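Local structure of polyhedrin (Simulium ubiquitum cypovirus, 5A9A) at residues I41-S46 and Y102-M107; V119-E124 and L160-R165. The protein forms the crystalline matrix of the viral occlusion bodies, the polyhedra, which probably shelter embedded cypovirus particles outside the insect host. One frame throughout, in Å; residues are numbered along the deposited sequence.

Contact 1: residues I41-S46 and Y102-M107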
loop_
_atom_site.group_PDB
_atom_site.type_symbol
_atom_site.label_atom_id
_atom_site.label_comp_id
_atom_site.label_asym_id
_atom_site.label_seq_id
_atom_site.Cartn_x
_atom_site.Cartn_y
_atom_site.Cartn_z
ATOM N N ILE A 41 -23.085 -4.145 1.498
ATOM C CA ILE A 41 -24.436 -4.292 0.970
ATOM C C ILE A 41 -24.934 -2.928 0.519
ATOM O O ILE A 41 -24.722 -1.932 1.210
ATOM C CB ILE A 41 -25.401 -4.850 2.031
ATOM C CG1 ILE A 41 -24.794 -6.081 2.705
ATOM C CG2 ILE A 41 -26.745 -5.185 1.394
ATOM C CD1 ILE A 41 -25.689 -6.708 3.752
ATOM N N TYR A 42 -25.599 -2.882 -0.632
ATOM C CA TYR A 42 -26.015 -1.608 -1.212
ATOM C C TYR A 42 -27.527 -1.466 -1.351
ATOM O O TYR A 42 -28.280 -2.411 -1.108
ATOM C CB TYR A 42 -25.315 -1.404 -2.557
ATOM C CG TYR A 42 -23.828 -1.222 -2.385
ATOM C CD1 TYR A 42 -22.975 -2.319 -2.327
ATOM C CD2 TYR A 42 -23.280 0.043 -2.237
ATOM C CE1 TYR A 42 -21.619 -2.160 -2.150
ATOM C CE2 TYR A 42 -21.923 0.215 -2.062
ATOM C CZ TYR A 42 -21.096 -0.888 -2.018
ATOM O OH TYR A 42 -19.744 -0.723 -1.835
ATOM N N LYS A 43 -27.959 -0.267 -1.736
ATOM C CA LYS A 43 -29.375 0.065 -1.791
ATOM C C LYS A 43 -30.094 -0.643 -2.933
ATOM O O LYS A 43 -31.321 -0.598 -3.011
ATOM C CB LYS A 43 -29.557 1.579 -1.919
ATOM C CG LYS A 43 -29.198 2.355 -0.658
ATOM C CD LYS A 43 -29.138 3.849 -0.932
ATOM C CE LYS A 43 -28.691 4.633 0.291
ATOM N NZ LYS A 43 -29.819 4.981 1.198
ATOM N N ASN A 44 -29.339 -1.287 -3.819
ATOM C CA ASN A 44 -29.942 -2.106 -4.866
ATOM C C ASN A 44 -30.015 -3.570 -4.440
ATOM O O ASN A 44 -30.382 -4.436 -5.229
ATOM C CB ASN A 44 -29.177 -1.970 -6.186
ATOM C CG ASN A 44 -27.736 -2.426 -6.080
ATOM O OD1 ASN A 44 -27.292 -2.895 -5.031
ATOM N ND2 ASN A 44 -26.999 -2.300 -7.178
ATOM N N GLY A 45 -29.657 -3.836 -3.187
ATOM C CA GLY A 45 -29.770 -5.168 -2.621
ATOM C C GLY A 45 -28.650 -6.105 -3.035
ATOM O O GLY A 45 -28.688 -7.299 -2.728
ATOM N N SER A 46 -27.649 -5.574 -3.730
ATOM C CA SER A 46 -26.538 -6.392 -4.204
ATOM C C SER A 46 -25.277 -6.129 -3.391
ATOM O O SER A 46 -25.251 -5.243 -2.538
ATOM C CB SER A 46 -26.275 -6.138 -5.688
ATOM O OG SER A 46 -27.383 -6.552 -6.468
ATOM N N TYR A 102 -23.774 4.649 -1.773
ATOM C CA TYR A 102 -23.132 4.439 -0.483
ATOM C C TYR A 102 -23.807 3.259 0.213
ATOM O O TYR A 102 -25.032 3.177 0.246
ATOM C CB TYR A 102 -23.190 5.694 0.389
ATOM C CG TYR A 102 -22.401 5.551 1.670
ATOM C CD1 TYR A 102 -22.937 4.896 2.767
ATOM C CD2 TYR A 102 -21.114 6.061 1.777
ATOM C CE1 TYR A 102 -22.221 4.750 3.931
ATOM C CE2 TYR A 102 -20.388 5.924 2.944
ATOM C CZ TYR A 102 -20.950 5.266 4.018
ATOM O OH TYR A 102 -20.245 5.120 5.186
ATOM N N PRO A 103 -23.007 2.333 0.762
ATOM C CA PRO A 103 -23.558 1.077 1.285
ATOM C C PRO A 103 -24.446 1.260 2.513
ATOM O O PRO A 103 -24.383 2.291 3.179
ATOM C CB PRO A 103 -22.305 0.271 1.645
ATOM C CG PRO A 103 -21.273 1.297 1.932
ATOM C CD PRO A 103 -21.553 2.428 0.980
ATOM N N VAL A 104 -25.264 0.254 2.799
ATOM C CA VAL A 104 -26.169 0.293 3.945
ATOM C C VAL A 104 -25.677 -0.597 5.082
ATOM O O VAL A 104 -26.196 -0.533 6.197
ATOM C CB VAL A 104 -27.598 -0.154 3.558
ATOM C CG1 VAL A 104 -28.271 0.898 2.691
ATOM C CG2 VAL A 104 -27.572 -1.508 2.853
ATOM N N ALA A 105 -24.680 -1.429 4.802
ATOM C CA ALA A 105 -24.160 -2.343 5.811
ATOM C C ALA A 105 -22.860 -2.993 5.357
ATOM O O ALA A 105 -22.548 -3.010 4.165
ATOM C CB ALA A 105 -25.196 -3.414 6.130
ATOM N N ILE A 106 -22.111 -3.527 6.318
ATOM C CA ILE A 106 -20.886 -4.263 6.030
ATOM C C ILE A 106 -20.953 -5.639 6.676
ATOM O O ILE A 106 -21.432 -5.781 7.800
ATOM C CB ILE A 106 -19.639 -3.558 6.595
ATOM C CG1 ILE A 106 -19.723 -2.045 6.397
ATOM C CG2 ILE A 106 -18.378 -4.123 5.951
ATOM C CD1 ILE A 106 -18.639 -1.288 7.140
ATOM N N MET A 107 -20.475 -6.650 5.963
ATOM C CA MET A 107 -20.299 -7.970 6.547
ATOM C C MET A 107 -18.837 -8.364 6.407
ATOM O O MET A 107 -18.241 -8.207 5.336
ATOM C CB MET A 107 -21.193 -9.003 5.862
ATOM C CG MET A 107 -22.678 -8.698 5.962
ATOM S SD MET A 107 -23.695 -10.009 5.260
ATOM C CE MET A 107 -23.214 -9.925 3.537
HETATM O O HOH W 1 -26.046 1.776 -1.714
#
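Ile-41 pairs with Ala-105 through its backbone N, which donates to Ala-105 O at 2.9 Å in a nearly straight bond (172°). Its carbonyl points the same way and accepts from Val-104, just before strand 105-111, with Val-104 N 2.8 Å from Ile-41 O. This second bond comes one residue early, consistent with a classic beta bulge at Val-104 and Ala-105. The Ile-41 side chain lies along one face of the sheet. With CG1 anti to the carbonyl carbon (chi1 -49°), Ile-41 CD1 sits 4.1 Å from both Ala-105 CB and Met-107 CE, while Ile-41 CG2 meets Val-104 CG2. Tyr-42 works on the other side of the backbone: Pro-103 CB lies over one face of its ring, 4.1 Å from the ring centroid, a CH-pi contact displaced toward the rim. A water bridges the gap farther along, accepting from Lys-43 N and donating to Tyr-102 O, and the aliphatic part of Lys-43 crosses Val-104, CG to CG1 3.8 Å. Outside the pair, Arg-48 and Met-67 O hold the Tyr-42 hydroxyl, and Lys-43 NZ forms a salt bridge with Glu-98 of the UTP pocket. Tyr-42 to Gly-45 form a type I turn, overlapped by an Asx turn (Asn-44 OD1 accepting from Ser-46 N). Residues 41-46 connect a beta hairpin, strands 34-41 and 47-54, whose first strand pairs at its end with the start of antiparallel strand 105-111.

Contact 2: residues V119-E124 and L160-R165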
loop_
_atom_site.group_PDB
_atom_site.type_symbol
_atom_site.label_atom_id
_atom_site.label_comp_id
_atom_site.label_asym_id
_atom_site.label_seq_id
_atom_site.Cartn_x
_atom_site.Cartn_y
_atom_site.Cartn_z
ATOM N N VAL A 119 -7.751 -8.653 17.322
ATOM C CA VAL A 119 -8.516 -8.168 16.181
ATOM C C VAL A 119 -9.124 -6.800 16.483
ATOM O O VAL A 119 -9.637 -6.559 17.580
ATOM C CB VAL A 119 -9.640 -9.157 15.800
ATOM C CG1 VAL A 119 -10.660 -8.494 14.880
ATOM C CG2 VAL A 119 -9.053 -10.398 15.149
ATOM N N ARG A 120 -9.051 -5.904 15.505
ATOM C CA ARG A 120 -9.692 -4.600 15.604
ATOM C C ARG A 120 -10.442 -4.312 14.312
ATOM O O ARG A 120 -9.868 -4.390 13.227
ATOM C CB ARG A 120 -8.660 -3.494 15.834
ATOM C CG ARG A 120 -7.783 -3.666 17.068
ATOM C CD ARG A 120 -8.560 -3.498 18.363
ATOM N NE ARG A 120 -7.671 -3.504 19.524
ATOM C CZ ARG A 120 -7.363 -4.587 20.234
ATOM N NH1 ARG A 120 -7.880 -5.768 19.920
ATOM N NH2 ARG A 120 -6.540 -4.487 21.269
ATOM N N VAL A 121 -11.726 -3.996 14.433
ATOM C CA VAL A 121 -12.518 -3.522 13.305
ATOM C C VAL A 121 -13.233 -2.258 13.744
ATOM O O VAL A 121 -14.041 -2.280 14.672
ATOM C CB VAL A 121 -13.552 -4.559 12.838
ATOM C CG1 VAL A 121 -14.417 -3.980 11.724
ATOM C CG2 VAL A 121 -12.862 -5.835 12.372
ATOM N N GLU A 122 -12.934 -1.148 13.080
ATOM C CA GLU A 122 -13.439 0.138 13.532
ATOM C C GLU A 122 -14.141 0.903 12.420
ATOM O O GLU A 122 -13.596 1.089 11.332
ATOM C CB GLU A 122 -12.293 0.973 14.105
ATOM C CG GLU A 122 -12.751 2.203 14.872
ATOM C CD GLU A 122 -11.679 2.740 15.805
ATOM O OE1 GLU A 122 -10.657 3.258 15.305
ATOM O OE2 GLU A 122 -11.858 2.642 17.039
ATOM N N VAL A 123 -15.365 1.330 12.703
ATOM C CA VAL A 123 -16.099 2.197 11.795
ATOM C C VAL A 123 -15.692 3.631 12.095
ATOM O O VAL A 123 -16.044 4.185 13.136
ATOM C CB VAL A 123 -17.617 2.030 11.965
ATOM C CG1 VAL A 123 -18.362 2.898 10.964
ATOM C CG2 VAL A 123 -18.006 0.569 11.800
ATOM N N GLU A 124 -14.936 4.222 11.177
ATOM C CA GLU A 124 -14.361 5.543 11.387
ATOM C C GLU A 124 -15.270 6.602 10.789
ATOM O O GLU A 124 -16.232 6.274 10.094
ATOM C CB GLU A 124 -12.980 5.614 10.736
ATOM C CG GLU A 124 -12.090 4.414 11.039
ATOM C CD GLU A 124 -11.631 4.374 12.486
ATOM O OE1 GLU A 124 -12.076 5.228 13.283
ATOM O OE2 GLU A 124 -10.824 3.483 12.826
ATOM N N LEU A 160 -18.927 -10.892 11.178
ATOM C CA LEU A 160 -19.409 -9.663 11.807
ATOM C C LEU A 160 -20.340 -8.880 10.884
ATOM O O LEU A 160 -20.045 -8.697 9.702
ATOM C CB LEU A 160 -18.229 -8.775 12.210
ATOM C CG LEU A 160 -18.573 -7.458 12.908
ATOM C CD1 LEU A 160 -19.101 -7.711 14.314
ATOM C CD2 LEU A 160 -17.355 -6.552 12.956
ATOM N N TYR A 161 -21.458 -8.418 11.434
ATOM C CA TYR A 161 -22.381 -7.555 10.703
ATOM C C TYR A 161 -22.313 -6.129 11.241
ATOM O O TYR A 161 -22.369 -5.909 12.451
ATOM C CB TYR A 161 -23.815 -8.081 10.810
ATOM C CG TYR A 161 -24.835 -7.217 10.100
ATOM C CD1 TYR A 161 -25.459 -6.164 10.756
ATOM C CD2 TYR A 161 -25.165 -7.446 8.770
ATOM C CE1 TYR A 161 -26.391 -5.372 10.113
ATOM C CE2 TYR A 161 -26.092 -6.658 8.118
ATOM C CZ TYR A 161 -26.700 -5.622 8.792
ATOM O OH TYR A 161 -27.622 -4.832 8.144
ATOM N N ILE A 162 -22.189 -5.164 10.337
ATOM C CA ILE A 162 -22.136 -3.761 10.724
ATOM C C ILE A 162 -23.172 -2.961 9.949
ATOM O O ILE A 162 -23.052 -2.800 8.738
ATOM C CB ILE A 162 -20.748 -3.150 10.444
ATOM C CG1 ILE A 162 -19.659 -3.948 11.160
ATOM C CG2 ILE A 162 -20.716 -1.692 10.874
ATOM C CD1 ILE A 162 -18.260 -3.418 10.919
ATOM N N PRO A 163 -24.197 -2.453 10.642
ATOM C CA PRO A 163 -25.140 -1.581 9.940
ATOM C C PRO A 163 -24.546 -0.198 9.720
ATOM O O PRO A 163 -23.897 0.342 10.617
ATOM C CB PRO A 163 -26.324 -1.502 10.902
ATOM C CG PRO A 163 -25.720 -1.688 12.246
ATOM C CD PRO A 163 -24.561 -2.633 12.060
ATOM N N LEU A 164 -24.746 0.358 8.531
ATOM C CA LEU A 164 -24.358 1.736 8.270
ATOM C C LEU A 164 -25.624 2.583 8.178
ATOM O O LEU A 164 -26.342 2.533 7.180
ATOM C CB LEU A 164 -23.532 1.834 6.984
ATOM C CG LEU A 164 -22.238 1.008 6.957
ATOM C CD1 LEU A 164 -21.545 1.106 5.600
ATOM C CD2 LEU A 164 -21.288 1.439 8.067
ATOM N N ARG A 165 -25.897 3.347 9.232
ATOM C CA ARG A 165 -27.124 4.133 9.327
ATOM C C ARG A 165 -26.889 5.554 8.838
ATOM O O ARG A 165 -27.814 6.361 8.772
ATOM C CB ARG A 165 -27.616 4.179 10.774
ATOM C CG ARG A 165 -27.947 2.823 11.374
ATOM C CD ARG A 165 -27.121 2.582 12.622
ATOM N NE ARG A 165 -27.577 1.425 13.387
ATOM C CZ ARG A 165 -26.884 0.870 14.376
ATOM N NH1 ARG A 165 -25.697 1.358 14.713
ATOM N NH2 ARG A 165 -27.373 -0.178 15.024
#
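Leu-160 reaches Val-121 with one branch, its CD2 lying 4.1 Å from Val-121 CG1, the two side chains pointing oppositely and overlapping alongside. Tyr-145, on the strand beside 120-124, also packs on Leu-160. Two residues on, Ile-162 makes the larger share of the contact and uses both of its branches. Its CG2, anti to the backbone N, meets Val-123 CG2 at 3.6 Å, the closest approach between the segments. The other arm, CG1 anti to the carbonyl carbon (chi1 -57°), carries Ile-162 CD1 to a position 4.0 Å from Val-121 CG1 and 4.1 Å from Val-123 CG2, bridging the two valines. Leu-164, just past the strand, adds a looser touch: its CD2 comes within 4.4 Å of Val-123 CG1, and Ile-106 of strand 105-111 also packs on Leu-164. The strands run almost parallel, 9° between their directions, but their axes are 9.9 Å apart, the spacing of stacked sheets rather than of neighbouring strands. All the touching groups are aliphatic, so the two layers of this beta sandwich are held together here by dispersion and the exclusion of water, without directional bonds between the segments.

The contact centres lie about 13 Å apart, and both contacts involve one six-stranded antiparallel sheet, where strand 105-111 is flanked by strands 34-41 and 157-163. Contact 1 joins it to the first of these within the sheet plane; contact 2 leaves the second and crosses to strand 120-124 of the four-stranded sheet. Probable backbone hydrogen bonds from Ile-106 N to Ile-162 O (2.7 Å) and from Leu-164 N to Val-104 O (2.9 Å) connect them directly. Both segments of contact 1 precede those of contact 2 in the chain, and strand 105-111 leads on to strand 120-124. Lateral pairing and face-to-face stacking thus combine in one core, with contact 1 toward the UTP pocket.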